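Lipoprotein (Colwellia psychrerythraea, PDB 3O0Y) is of unknown function but belongs to a family akin to zinc-dependent peptidases of the MA clan, and is probably held at a membrane by a lipid. Local coordinates at residues R315-M320 against A500-A505; L432-Y437 against G485-D490; E471-Y476 against L561-L566; S477-Y482 against L495-A500; R504-V509 against S526-Q531. One frame throughout, in Å; residues are numbered along the deposited sequence.

Interaction 1: R315-M320 against A500-A505. With SO4 (sulfate ion), chain D.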
# COMPACT_ATOMS: atom_id res chain seq x y z
N ARG A 315 11.29 11.67 -21.23
CA ARG A 315 12.62 11.04 -21.18
C ARG A 315 12.50 9.52 -21.38
O ARG A 315 13.15 8.93 -22.23
CB ARG A 315 13.28 11.30 -19.85
CG ARG A 315 14.66 10.65 -19.71
CD ARG A 315 15.24 10.81 -18.32
NE ARG A 315 14.51 10.07 -17.27
CZ ARG A 315 14.54 8.77 -17.03
NH1 ARG A 315 15.32 7.93 -17.71
NH2 ARG A 315 13.85 8.32 -15.99
N ILE A 316 11.59 8.93 -20.62
CA ILE A 316 11.47 7.44 -20.60
C ILE A 316 10.92 6.95 -21.94
O ILE A 316 11.39 5.93 -22.51
CB ILE A 316 10.60 6.98 -19.44
CG1 ILE A 316 11.23 7.34 -18.08
CG2 ILE A 316 10.42 5.40 -19.48
CD1 ILE A 316 10.17 7.25 -16.95
N SER A 317 9.91 7.64 -22.46
CA SER A 317 9.34 7.36 -23.79
C SER A 317 10.42 7.35 -24.85
O SER A 317 10.50 6.44 -25.75
CB SER A 317 8.30 8.45 -24.16
OG SER A 317 7.20 8.05 -23.42
N GLY A 318 11.28 8.37 -24.78
CA GLY A 318 12.38 8.48 -25.74
C GLY A 318 13.37 7.34 -25.69
O GLY A 318 13.79 6.81 -26.71
N VAL A 319 13.63 6.87 -24.48
CA VAL A 319 14.46 5.69 -24.31
C VAL A 319 13.79 4.45 -24.91
O VAL A 319 14.43 3.64 -25.61
CB VAL A 319 14.84 5.44 -22.80
CG1 VAL A 319 15.57 4.12 -22.66
CG2 VAL A 319 15.68 6.62 -22.26
N MET A 320 12.57 4.19 -24.51
CA MET A 320 11.80 3.06 -25.04
C MET A 320 11.74 3.10 -26.57
O MET A 320 11.87 2.08 -27.20
CB MET A 320 10.38 3.10 -24.45
CG MET A 320 10.31 2.77 -22.97
SD MET A 320 8.61 2.97 -22.20
CE MET A 320 7.88 1.41 -22.87
N ALA A 500 6.79 0.17 -16.98
CA ALA A 500 6.36 0.29 -15.55
C ALA A 500 6.92 1.62 -14.97
O ALA A 500 6.24 2.28 -14.21
CB ALA A 500 6.83 -0.92 -14.76
N GLU A 501 8.12 2.03 -15.37
CA GLU A 501 8.70 3.31 -14.91
C GLU A 501 7.91 4.49 -15.47
O GLU A 501 7.55 5.46 -14.76
CB GLU A 501 10.16 3.38 -15.27
CG GLU A 501 10.83 4.58 -14.57
CD GLU A 501 12.23 4.88 -15.05
OE1 GLU A 501 12.86 4.01 -15.73
OE2 GLU A 501 12.75 5.96 -14.65
N LEU A 502 7.62 4.37 -16.77
CA LEU A 502 6.79 5.31 -17.52
C LEU A 502 5.45 5.44 -16.85
O LEU A 502 4.97 6.56 -16.66
CB LEU A 502 6.64 4.84 -18.96
CG LEU A 502 5.73 5.78 -19.80
CD1 LEU A 502 6.22 7.24 -19.89
CD2 LEU A 502 5.65 5.16 -21.23
N PHE A 503 4.87 4.32 -16.40
CA PHE A 503 3.55 4.35 -15.78
C PHE A 503 3.61 5.22 -14.53
O PHE A 503 2.68 5.98 -14.25
CB PHE A 503 3.14 2.90 -15.48
CG PHE A 503 1.70 2.75 -15.14
CD1 PHE A 503 0.79 2.57 -16.14
CD2 PHE A 503 1.27 2.84 -13.85
CE1 PHE A 503 -0.61 2.43 -15.85
CE2 PHE A 503 -0.11 2.71 -13.54
CZ PHE A 503 -1.03 2.49 -14.55
N ARG A 504 4.68 5.10 -13.77
CA ARG A 504 4.81 5.84 -12.55
C ARG A 504 5.14 7.33 -12.79
O ARG A 504 4.78 8.17 -11.98
CB ARG A 504 5.78 5.18 -11.60
CG ARG A 504 5.13 4.11 -10.77
CD ARG A 504 5.56 2.81 -11.12
NE ARG A 504 4.74 1.72 -10.54
CZ ARG A 504 4.16 0.81 -11.25
NH1 ARG A 504 4.18 0.88 -12.60
NH2 ARG A 504 3.48 -0.15 -10.62
N ALA A 505 5.77 7.67 -13.90
CA ALA A 505 5.93 9.06 -14.31
C ALA A 505 4.57 9.64 -14.70
O ALA A 505 4.21 10.77 -14.29
CB ALA A 505 6.95 9.12 -15.44
S SO4 D . 1.40 -0.24 -7.38
O1 SO4 D . 2.47 0.38 -8.20
O2 SO4 D . 1.45 -1.65 -7.56
O3 SO4 D . 1.59 -0.01 -5.93
O4 SO4 D . 0.13 0.39 -7.65
O HOH W 1 15.03 5.14 -16.91

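Interaction 2: L432-Y437 against G485-D490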
# COMPACT_ATOMS: atom_id res chain seq x y z
N LEU A 432 6.48 -9.31 -16.48
CA LEU A 432 6.52 -10.07 -15.24
C LEU A 432 7.79 -9.93 -14.43
O LEU A 432 7.72 -10.00 -13.20
CB LEU A 432 6.19 -11.51 -15.54
CG LEU A 432 5.98 -12.47 -14.38
CD1 LEU A 432 4.83 -12.00 -13.48
CD2 LEU A 432 5.66 -13.96 -14.94
N LYS A 433 8.96 -9.83 -15.06
CA LYS A 433 10.19 -9.66 -14.30
C LYS A 433 10.10 -8.39 -13.47
O LYS A 433 10.28 -8.41 -12.24
CB LYS A 433 11.43 -9.61 -15.22
CG LYS A 433 11.99 -10.93 -15.61
CD LYS A 433 13.29 -10.68 -16.46
CE LYS A 433 13.94 -11.91 -16.92
NZ LYS A 433 15.06 -11.68 -17.87
N THR A 434 9.72 -7.25 -14.10
CA THR A 434 9.77 -6.00 -13.35
C THR A 434 8.80 -6.02 -12.18
O THR A 434 9.09 -5.53 -11.08
CB THR A 434 9.64 -4.76 -14.25
OG1 THR A 434 10.27 -3.66 -13.55
CG2 THR A 434 8.17 -4.49 -14.66
N LEU A 435 7.62 -6.62 -12.40
CA LEU A 435 6.61 -6.74 -11.33
C LEU A 435 7.18 -7.57 -10.19
O LEU A 435 7.00 -7.25 -9.01
CB LEU A 435 5.35 -7.33 -11.85
CG LEU A 435 4.23 -7.51 -10.84
CD1 LEU A 435 3.81 -6.06 -10.35
CD2 LEU A 435 3.06 -8.27 -11.47
N THR A 436 7.88 -8.63 -10.56
CA THR A 436 8.40 -9.56 -9.59
C THR A 436 9.56 -8.94 -8.76
O THR A 436 9.67 -9.17 -7.51
CB THR A 436 8.82 -10.86 -10.27
OG1 THR A 436 7.67 -11.48 -10.88
CG2 THR A 436 9.56 -11.78 -9.33
N TYR A 437 10.38 -8.11 -9.42
CA TYR A 437 11.37 -7.37 -8.68
C TYR A 437 10.81 -6.34 -7.78
O TYR A 437 11.31 -6.12 -6.65
CB TYR A 437 12.44 -6.81 -9.63
CG TYR A 437 13.09 -7.82 -10.56
CD1 TYR A 437 13.37 -9.14 -10.17
CD2 TYR A 437 13.40 -7.49 -11.87
CE1 TYR A 437 13.90 -10.02 -11.02
CE2 TYR A 437 13.99 -8.36 -12.70
CZ TYR A 437 14.23 -9.64 -12.30
OH TYR A 437 14.76 -10.58 -13.21
N GLY A 485 22.03 -6.83 -14.27
CA GLY A 485 22.03 -7.70 -15.47
C GLY A 485 20.89 -8.65 -15.56
O GLY A 485 20.96 -9.55 -16.37
N MET A 486 19.74 -8.35 -14.90
CA MET A 486 18.62 -9.25 -14.98
C MET A 486 17.92 -9.24 -16.37
O MET A 486 17.07 -10.10 -16.63
CB MET A 486 17.61 -8.95 -13.89
CG MET A 486 18.13 -9.29 -12.50
SD MET A 486 18.63 -11.11 -12.29
CE MET A 486 20.19 -10.67 -12.18
N TYR A 487 18.20 -8.23 -17.22
CA TYR A 487 17.67 -8.18 -18.56
C TYR A 487 18.70 -8.47 -19.65
O TYR A 487 18.46 -8.16 -20.82
CB TYR A 487 16.95 -6.84 -18.77
CG TYR A 487 15.80 -6.65 -17.79
CD1 TYR A 487 14.56 -7.22 -18.04
CD2 TYR A 487 15.97 -5.93 -16.64
CE1 TYR A 487 13.55 -7.07 -17.18
CE2 TYR A 487 14.96 -5.80 -15.73
CZ TYR A 487 13.72 -6.34 -16.04
OH TYR A 487 12.68 -6.19 -15.14
N GLU A 488 19.78 -9.10 -19.28
CA GLU A 488 20.72 -9.60 -20.27
C GLU A 488 19.96 -10.47 -21.30
O GLU A 488 19.22 -11.38 -20.94
CB GLU A 488 21.84 -10.38 -19.56
CG GLU A 488 22.82 -11.02 -20.55
CD GLU A 488 23.83 -12.05 -19.91
OE1 GLU A 488 24.80 -12.40 -20.63
OE2 GLU A 488 23.64 -12.53 -18.75
N ASN A 489 20.15 -10.20 -22.59
CA ASN A 489 19.53 -11.02 -23.63
C ASN A 489 17.99 -10.94 -23.49
O ASN A 489 17.29 -11.88 -23.82
CB ASN A 489 20.05 -12.44 -23.64
CG ASN A 489 21.58 -12.48 -23.85
OD1 ASN A 489 22.13 -11.57 -24.46
ND2 ASN A 489 22.26 -13.45 -23.24
N ASP A 490 17.49 -9.81 -22.99
CA ASP A 490 16.05 -9.67 -22.75
C ASP A 490 15.51 -8.28 -23.02
O ASP A 490 15.03 -7.59 -22.11
CB ASP A 490 15.67 -10.18 -21.36
CG ASP A 490 14.15 -10.27 -21.12
OD1 ASP A 490 13.32 -10.19 -22.07
OD2 ASP A 490 13.77 -10.44 -19.94
O HOH W 2 17.89 -12.34 -18.92
O HOH W 3 12.88 -4.36 -13.21

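Interaction 3: E471-Y476 against L561-L566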
# COMPACT_ATOMS: atom_id res chain seq x y z
N GLU A 471 7.46 3.13 -1.77
CA GLU A 471 7.22 2.98 -3.16
C GLU A 471 8.41 3.43 -3.98
O GLU A 471 8.69 2.77 -5.01
CB GLU A 471 5.98 3.79 -3.54
CG GLU A 471 4.77 3.38 -2.76
CD GLU A 471 4.40 1.86 -2.86
OE1 GLU A 471 4.96 1.06 -3.68
OE2 GLU A 471 3.57 1.47 -2.00
N GLY A 472 9.12 4.49 -3.57
CA GLY A 472 10.28 4.92 -4.26
C GLY A 472 11.38 3.86 -4.23
O GLY A 472 12.05 3.62 -5.26
N TRP A 473 11.52 3.18 -3.09
CA TRP A 473 12.51 2.10 -2.99
C TRP A 473 12.20 1.00 -4.02
O TRP A 473 13.10 0.51 -4.70
CB TRP A 473 12.53 1.48 -1.56
CG TRP A 473 13.37 0.18 -1.62
CD1 TRP A 473 12.91 -1.05 -1.79
CD2 TRP A 473 14.80 0.13 -1.83
NE1 TRP A 473 13.96 -1.91 -2.03
CE2 TRP A 473 15.12 -1.21 -2.04
CE3 TRP A 473 15.80 1.05 -1.76
CZ2 TRP A 473 16.43 -1.61 -2.27
CZ3 TRP A 473 17.10 0.66 -2.01
CH2 TRP A 473 17.40 -0.66 -2.18
N ALA A 474 10.94 0.58 -4.09
CA ALA A 474 10.61 -0.57 -4.94
C ALA A 474 10.82 -0.21 -6.41
O ALA A 474 11.35 -1.00 -7.16
CB ALA A 474 9.18 -1.06 -4.69
N LEU A 475 10.47 1.03 -6.80
CA LEU A 475 10.75 1.46 -8.18
C LEU A 475 12.25 1.58 -8.47
O LEU A 475 12.74 1.14 -9.55
CB LEU A 475 9.98 2.79 -8.45
CG LEU A 475 9.89 3.31 -9.86
CD1 LEU A 475 9.26 2.22 -10.80
CD2 LEU A 475 9.14 4.67 -9.87
N TYR A 476 13.04 2.09 -7.48
CA TYR A 476 14.50 2.08 -7.58
C TYR A 476 15.04 0.67 -7.76
O TYR A 476 15.93 0.49 -8.59
CB TYR A 476 15.13 2.80 -6.37
CG TYR A 476 16.59 2.58 -6.22
CD1 TYR A 476 17.50 3.37 -6.89
CD2 TYR A 476 17.08 1.64 -5.36
CE1 TYR A 476 18.90 3.11 -6.79
CE2 TYR A 476 18.46 1.38 -5.25
CZ TYR A 476 19.36 2.17 -5.91
OH TYR A 476 20.74 1.82 -5.83
N LEU A 561 13.28 9.28 -7.51
CA LEU A 561 14.16 10.37 -7.97
C LEU A 561 15.08 10.82 -6.85
O LEU A 561 16.24 11.11 -7.08
CB LEU A 561 13.29 11.50 -8.49
CG LEU A 561 12.67 11.23 -9.85
CD1 LEU A 561 11.57 12.27 -10.12
CD2 LEU A 561 13.68 11.27 -11.01
N LYS A 562 14.58 10.83 -5.63
CA LYS A 562 15.37 11.30 -4.48
C LYS A 562 16.43 10.28 -4.14
O LYS A 562 17.56 10.68 -3.91
CB LYS A 562 14.51 11.56 -3.28
CG LYS A 562 15.26 12.11 -2.05
CD LYS A 562 16.01 13.40 -2.38
CE LYS A 562 16.77 13.94 -1.12
NZ LYS A 562 17.49 15.22 -1.35
N ILE A 563 16.07 8.99 -4.12
CA ILE A 563 17.06 7.92 -3.90
C ILE A 563 18.17 8.00 -4.93
O ILE A 563 19.34 7.96 -4.58
CB ILE A 563 16.42 6.46 -3.85
CG1 ILE A 563 15.47 6.40 -2.63
CG2 ILE A 563 17.61 5.42 -3.86
CD1 ILE A 563 14.48 5.18 -2.67
N LEU A 564 17.83 8.14 -6.21
CA LEU A 564 18.81 8.27 -7.25
C LEU A 564 19.68 9.56 -7.14
O LEU A 564 20.91 9.54 -7.41
CB LEU A 564 18.11 8.17 -8.61
CG LEU A 564 17.69 6.78 -9.07
CD1 LEU A 564 16.92 6.91 -10.39
CD2 LEU A 564 18.97 5.92 -9.25
N SER A 565 19.07 10.65 -6.71
CA SER A 565 19.80 11.90 -6.50
C SER A 565 20.83 11.76 -5.37
O SER A 565 22.00 12.18 -5.51
CB SER A 565 18.81 12.99 -6.13
OG SER A 565 19.53 14.19 -5.91
N LEU A 566 20.43 11.08 -4.29
CA LEU A 566 21.35 10.75 -3.24
C LEU A 566 22.48 9.86 -3.68
O LEU A 566 23.62 10.06 -3.26
CB LEU A 566 20.61 10.22 -1.99
CG LEU A 566 19.71 11.23 -1.24
CD1 LEU A 566 18.85 10.36 -0.29
CD2 LEU A 566 20.56 12.31 -0.43

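Interaction 4: S477-Y482 against L495-A500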
# COMPACT_ATOMS: atom_id res chain seq x y z
N SER A 477 14.49 -0.32 -7.01
CA SER A 477 14.84 -1.77 -7.05
C SER A 477 14.73 -2.30 -8.46
O SER A 477 15.58 -3.10 -8.90
CB SER A 477 13.78 -2.64 -6.24
OG SER A 477 14.24 -2.38 -4.97
N GLU A 478 13.70 -1.87 -9.15
CA GLU A 478 13.46 -2.31 -10.52
C GLU A 478 14.60 -1.87 -11.46
O GLU A 478 14.97 -2.61 -12.39
CB GLU A 478 12.11 -1.81 -11.04
CG GLU A 478 10.86 -2.46 -10.34
CD GLU A 478 9.56 -1.82 -10.79
OE1 GLU A 478 9.08 -2.12 -11.95
OE2 GLU A 478 8.96 -1.04 -10.01
N GLN A 479 15.13 -0.69 -11.20
CA GLN A 479 16.27 -0.19 -11.98
C GLN A 479 17.54 -0.88 -11.58
O GLN A 479 18.33 -1.27 -12.42
CB GLN A 479 16.47 1.33 -11.87
CG GLN A 479 17.66 1.81 -12.68
CD GLN A 479 17.72 3.34 -12.65
OE1 GLN A 479 16.70 4.00 -12.93
NE2 GLN A 479 18.88 3.90 -12.39
N VAL A 480 17.75 -1.07 -10.27
CA VAL A 480 18.90 -1.82 -9.82
C VAL A 480 18.92 -3.24 -10.42
O VAL A 480 19.98 -3.75 -10.74
CB VAL A 480 18.96 -1.95 -8.28
CG1 VAL A 480 20.18 -2.91 -7.87
CG2 VAL A 480 19.26 -0.60 -7.69
N ALA A 481 17.74 -3.91 -10.56
CA ALA A 481 17.72 -5.25 -11.14
C ALA A 481 18.31 -5.19 -12.57
O ALA A 481 19.06 -6.09 -12.97
CB ALA A 481 16.29 -5.77 -11.16
N TYR A 482 17.99 -4.15 -13.33
CA TYR A 482 18.62 -3.93 -14.66
C TYR A 482 20.13 -3.76 -14.56
O TYR A 482 20.91 -4.43 -15.27
CB TYR A 482 17.97 -2.72 -15.40
CG TYR A 482 18.69 -2.42 -16.69
CD1 TYR A 482 18.38 -3.10 -17.87
CD2 TYR A 482 19.80 -1.60 -16.71
CE1 TYR A 482 19.10 -2.93 -19.05
CE2 TYR A 482 20.47 -1.35 -17.88
CZ TYR A 482 20.18 -2.07 -19.04
OH TYR A 482 20.98 -1.94 -20.17
N LEU A 495 11.94 -3.43 -21.91
CA LEU A 495 10.79 -2.57 -22.23
C LEU A 495 9.66 -2.64 -21.26
O LEU A 495 9.04 -1.60 -20.96
CB LEU A 495 10.29 -2.86 -23.65
CG LEU A 495 11.13 -2.41 -24.84
CD1 LEU A 495 10.68 -3.04 -26.18
CD2 LEU A 495 11.08 -0.83 -24.95
N GLY A 496 9.41 -3.82 -20.71
CA GLY A 496 8.43 -3.95 -19.65
C GLY A 496 8.82 -3.16 -18.37
O GLY A 496 7.96 -2.50 -17.75
N ARG A 497 10.10 -3.22 -17.99
CA ARG A 497 10.59 -2.42 -16.92
C ARG A 497 10.41 -0.94 -17.18
O ARG A 497 9.89 -0.23 -16.31
CB ARG A 497 12.06 -2.66 -16.65
CG ARG A 497 12.71 -1.74 -15.67
CD ARG A 497 14.23 -2.04 -15.64
NE ARG A 497 14.91 -1.59 -16.85
CZ ARG A 497 15.53 -0.42 -17.01
NH1 ARG A 497 15.55 0.48 -16.10
NH2 ARG A 497 16.29 -0.20 -18.08
N LEU A 498 10.78 -0.52 -18.39
CA LEU A 498 10.69 0.91 -18.71
C LEU A 498 9.21 1.33 -18.81
O LEU A 498 8.88 2.44 -18.38
CB LEU A 498 11.45 1.22 -20.00
CG LEU A 498 12.98 1.09 -19.84
CD1 LEU A 498 13.60 1.00 -21.26
CD2 LEU A 498 13.48 2.29 -19.07
N GLN A 499 8.31 0.45 -19.31
CA GLN A 499 6.89 0.73 -19.32
C GLN A 499 6.34 0.96 -17.92
O GLN A 499 5.53 1.88 -17.72
CB GLN A 499 6.12 -0.39 -19.93
CG GLN A 499 4.66 -0.12 -20.09
CD GLN A 499 3.93 -1.32 -20.72
OE1 GLN A 499 4.27 -2.49 -20.42
NE2 GLN A 499 2.90 -1.03 -21.54
N ALA A 500 6.79 0.17 -16.98
CA ALA A 500 6.36 0.29 -15.55
C ALA A 500 6.92 1.62 -14.97
O ALA A 500 6.24 2.28 -14.21
CB ALA A 500 6.83 -0.92 -14.76
O HOH W 4 10.16 -0.08 -13.51

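Interaction 5: R504-V509 against S526-Q531. With SO4 (sulfate ion), chain D.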
# COMPACT_ATOMS: atom_id res chain seq x y z
N ARG A 504 4.68 5.10 -13.77
CA ARG A 504 4.81 5.84 -12.55
C ARG A 504 5.14 7.33 -12.79
O ARG A 504 4.78 8.17 -11.98
CB ARG A 504 5.78 5.18 -11.60
CG ARG A 504 5.13 4.11 -10.77
CD ARG A 504 5.56 2.81 -11.12
NE ARG A 504 4.74 1.72 -10.54
CZ ARG A 504 4.16 0.81 -11.25
NH1 ARG A 504 4.18 0.88 -12.60
NH2 ARG A 504 3.48 -0.15 -10.62
N ALA A 505 5.77 7.67 -13.90
CA ALA A 505 5.93 9.06 -14.31
C ALA A 505 4.57 9.64 -14.70
O ALA A 505 4.21 10.77 -14.29
CB ALA A 505 6.95 9.12 -15.44
N VAL A 506 3.79 8.87 -15.46
CA VAL A 506 2.42 9.29 -15.78
C VAL A 506 1.62 9.60 -14.53
O VAL A 506 0.80 10.55 -14.53
CB VAL A 506 1.71 8.27 -16.72
CG1 VAL A 506 0.21 8.56 -16.88
CG2 VAL A 506 2.40 8.30 -18.11
N ARG A 507 1.80 8.80 -13.46
CA ARG A 507 1.15 9.04 -12.20
C ARG A 507 1.39 10.43 -11.66
O ARG A 507 0.46 11.06 -11.17
CB ARG A 507 1.55 8.00 -11.16
CG ARG A 507 0.87 6.70 -11.33
CD ARG A 507 1.23 5.70 -10.22
NE ARG A 507 0.36 4.54 -10.24
CZ ARG A 507 0.65 3.36 -9.68
NH1 ARG A 507 1.77 3.20 -8.97
NH2 ARG A 507 -0.20 2.33 -9.80
N LEU A 508 2.58 10.96 -11.80
CA LEU A 508 2.86 12.36 -11.36
C LEU A 508 1.98 13.36 -12.13
O LEU A 508 1.41 14.35 -11.58
CB LEU A 508 4.33 12.72 -11.59
CG LEU A 508 5.36 11.94 -10.76
CD1 LEU A 508 6.70 12.65 -11.06
CD2 LEU A 508 5.03 11.96 -9.24
N VAL A 509 1.84 13.09 -13.43
CA VAL A 509 1.09 13.98 -14.29
C VAL A 509 -0.42 13.92 -13.99
O VAL A 509 -1.14 14.97 -13.87
CB VAL A 509 1.32 13.66 -15.76
CG1 VAL A 509 0.49 14.61 -16.62
CG2 VAL A 509 2.80 13.80 -16.16
N SER A 526 -7.79 9.10 -20.75
CA SER A 526 -7.31 9.24 -22.14
C SER A 526 -5.81 9.44 -22.14
O SER A 526 -5.09 8.74 -22.85
CB SER A 526 -7.95 10.44 -22.84
OG SER A 526 -9.34 10.20 -23.00
N TYR A 527 -5.31 10.34 -21.28
CA TYR A 527 -3.86 10.64 -21.25
C TYR A 527 -3.09 9.36 -20.89
O TYR A 527 -2.08 9.02 -21.53
CB TYR A 527 -3.57 11.79 -20.24
CG TYR A 527 -2.12 12.17 -20.13
CD1 TYR A 527 -1.47 12.91 -21.13
CD2 TYR A 527 -1.31 11.63 -19.13
CE1 TYR A 527 -0.10 13.25 -21.00
CE2 TYR A 527 0.03 11.85 -19.10
CZ TYR A 527 0.63 12.66 -19.99
OH TYR A 527 1.97 12.89 -19.85
N MET A 528 -3.50 8.73 -19.79
CA MET A 528 -2.74 7.58 -19.30
C MET A 528 -2.75 6.42 -20.33
O MET A 528 -1.72 5.72 -20.53
CB MET A 528 -3.25 7.11 -17.92
CG MET A 528 -2.60 5.83 -17.39
SD MET A 528 -3.01 5.53 -15.53
CE MET A 528 -1.64 6.07 -14.78
N SER A 529 -3.90 6.17 -20.92
CA SER A 529 -3.99 5.16 -21.96
C SER A 529 -3.03 5.43 -23.12
O SER A 529 -2.20 4.53 -23.47
CB SER A 529 -5.41 5.14 -22.55
OG SER A 529 -6.20 4.54 -21.61
N GLU A 530 -3.10 6.64 -23.64
CA GLU A 530 -2.29 7.06 -24.80
C GLU A 530 -0.80 7.01 -24.50
O GLU A 530 -0.04 6.60 -25.37
CB GLU A 530 -2.61 8.45 -25.27
CG GLU A 530 -3.96 8.57 -25.93
CD GLU A 530 -4.40 10.02 -26.12
OE1 GLU A 530 -3.52 10.92 -26.03
OE2 GLU A 530 -5.61 10.24 -26.37
N GLN A 531 -0.39 7.36 -23.28
CA GLN A 531 1.01 7.49 -23.00
C GLN A 531 1.61 6.10 -22.71
O GLN A 531 2.78 5.84 -23.05
CB GLN A 531 1.26 8.46 -21.82
CG GLN A 531 1.02 9.90 -22.12
CD GLN A 531 1.79 10.44 -23.30
OE1 GLN A 531 2.99 10.18 -23.47
NE2 GLN A 531 1.09 11.18 -24.15
S SO4 D . 1.40 -0.24 -7.38
O1 SO4 D . 2.47 0.38 -8.20
O2 SO4 D . 1.45 -1.65 -7.56
O3 SO4 D . 1.59 -0.01 -5.93
O4 SO4 D . 0.13 0.39 -7.65

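Interaction 1: R315-M320 against A500-A505
Arg315 and Glu501 meet in a salt bridge at the margin of the contact, NH2 to OE2 2.9 Å. The oxygen lies at the guanidinium edge, yet the guanidinium nitrogen approaches from above the carboxylate, 40° out of its plane. Arg315 gets there by bending at its third torsion (chi3 67°), which brings the guanidinium over CG1 of Ile316. Water 1 bridges Arg315 NH1 and Glu501 OE1; Arg315 also has a salt bridge to Glu312 and Glu501 one to Lys557, each its stronger polar partner. Ile316 pushes CD1 against Glu501 CG (3.6 Å) and reaches Ala505 CB (4.0 Å); its other branch, CG2, lies on Leu502 CB at 3.9 Å. Leu502 splits its methyls, CD1 going to Ser317 OG (3.8 Å) and CD2 to Met320 SD (3.8 Å). The axes of 315-320 and 500-505 pass 9.6 Å apart with 158° between their directions, so helices 302-326 and 491-515 pack nearly antiparallel here, a buried apolar seam edged by an ion pair, as in helical-bundle folds.

Interaction 2: L432-Y437 against G485-D490
The connection between helices 467-483 and 491-515, built of two beta turns, receives helix 432-439 through Lys433, which reaches Met486 and Asp490. The lysine is extended beyond CG and passes alongside the Tyr487 ring, CD to CE1 3.7 Å. Its NZ binds Met486 O (2.8 Å), almost in line with the carbonyl bond at 165°, and makes a salt bridge to Asp490 OD2 (2.7 Å) on the anti side of the carboxylate. A leucine in its place would probably leave both oxygens without this donor and the loop less firmly tied to the helix. Deeper in, Tyr437 OH rests on Met486 CB (3.4 Å), and Tyr487 OH comes to the edge of the Tyr437 ring, 3.5 Å from CE2. Water 3 links Tyr487 OH with Thr434 OG1, whose direct protein partner is Glu478. The other carboxylate oxygen, Asp490 OD1, takes the Gly493 N-H, so the salt bridge holds a residue that is also the N-cap of helix 491-515.

Interaction 3: E471-Y476 against L561-L566
Tyr476 OH is gripped by two groups, His584 NE2 and Arg567 NH1, which fix the far end of a ring whose face and edge are met by Ile563 and Leu564. The arginine sits on the same helix as those two residues, so helix 555-574 holds the tyrosine both at the hydroxyl and at the ring. Ile563 lays CG2 over one face in a CH-pi contact, 3.8 Å from the ring centroid and 15° off the normal. Leu564 comes in the ring plane instead, its CD2 against the edge at CE1 (3.7 Å). With CG opposite the backbone N (chi1 167°), the tyrosine extends from its helix toward both. The axes of 471-476 and 561-566 pass 9.3 Å apart, crossing at -65°. Helix 467-483 also places Glu471 beside His444 of helix 444-452, an arrangement consistent with the gluzincin-type active sites of the MA clan, where a glutamate from a following helix joins the histidines. The other arm of Ile563 reaches past the ring to rest on the backbone: CD1 lies 3.6 Å from Trp473 N and 3.7 Å from Gly472 C. The Trp473 side chain packs on Val587 and Leu588 of helix 580-588, with NE1 bonded to Pro442 O.

Interaction 4: S477-Y482 against L495-A500
Stacking dominates where Arg497 lies flat on Tyr482, the guanidinium and ring centres 4.4 Å apart and their planes 25° from parallel. The overlap is displaced to the root of the ring: Arg497 NH2 stands over it, 3.6 Å from Tyr482 CG, while Arg497 NE faces Tyr482 CB at 3.6 Å. A bend at chi3 (72°) turns the guanidinium onto the tyrosine, and Leu498 CD2 covers its other face, so the flat group is sandwiched. The charge is met by Asp494 in a salt bridge with NH2, while NH1 is hydrogen-bonded to O1 of a Tris molecule, probably from the crystallisation liquor. Van der Waals contacts are few: Arg497 CD sits 3.4 Å from Glu478 O, and Gln479 CG touches Arg497 NH1 more loosely. Ala500 CB approaches Glu478 OE1 at 3.8 Å. Water supplies the polar link, since water 4 donates to Arg497 O (2.8 Å) and, weakly, to Glu478 OE1. That carboxylate oxygen has its stronger partner in Thr434 OG1 of helix 432-439. Segments 477-482 and 495-500 run at 158°, axes 10.6 Å apart; their consecutive helices form an antiparallel helical hairpin.

Interaction 5: R504-V509 against S526-Q531
Arg507 serves two sides at once: its CG touches Met528 CE (4.3 Å), while its chain, extended from CG to NE, carries the guanidinium away from the helix pair to a bound sulfate. There it uses two nitrogens, NH1 to sulfate O1 (3.0 Å, N-H...O 165°) and NH2 to sulfate O4 (2.9 Å), with the sulfur near the guanidinium plane. Arg504 NH2 reaches the same O1 at 2.7 Å, and Arg545 and Tyr556 complete the grip. Arg507 is itself positioned by Tyr546 at NE and Glu542 at NH2. A leucine at Arg507 would probably leave the anion without its two-pronged partner and Glu542 without this counter-charge. The interface proper is apolar. Val506 sends CG1 to Met528 CE (3.7 Å) and CG2 to Gln531 CB (3.9 Å). One turn on, Val509 CG1 packs against Tyr527 CE2 at 3.7 Å, and Gln531 CG lies over one face of that ring, which also meets Trp519 edge-to-face. The axes of 504-509 and 526-531 pass 10.4 Å apart, nearly antiparallel. Apolar packing thus faces one side and cationic groups the other; the sulfate, probably from the crystallisation liquor, is consistent with a pocket suited to an anion.

In the fold
Interaction 1 opens first, on helix 302-326, and closes a long loop when helix 491-515 arrives. Within that loop, interaction 2 starts at helix 432-439, and helix 467-483 then opens interactions 3 and 4. Interaction 2 closes at 485-490, crossing both. Interaction 4 closes next, at 495-500, lying within the spans of interactions 1 and 3; it shares Ala500 with interaction 1. Interaction 5 begins at 504-509, where interaction 1 ends, and closes on helix 521-532, still within the span of interaction 3. That span ends last, at 561-566, and crosses interaction 1. Helix 491-515 is the common element of interactions 1, 4 and 5, packed in turn by helices 302-326, 467-483 and 521-532.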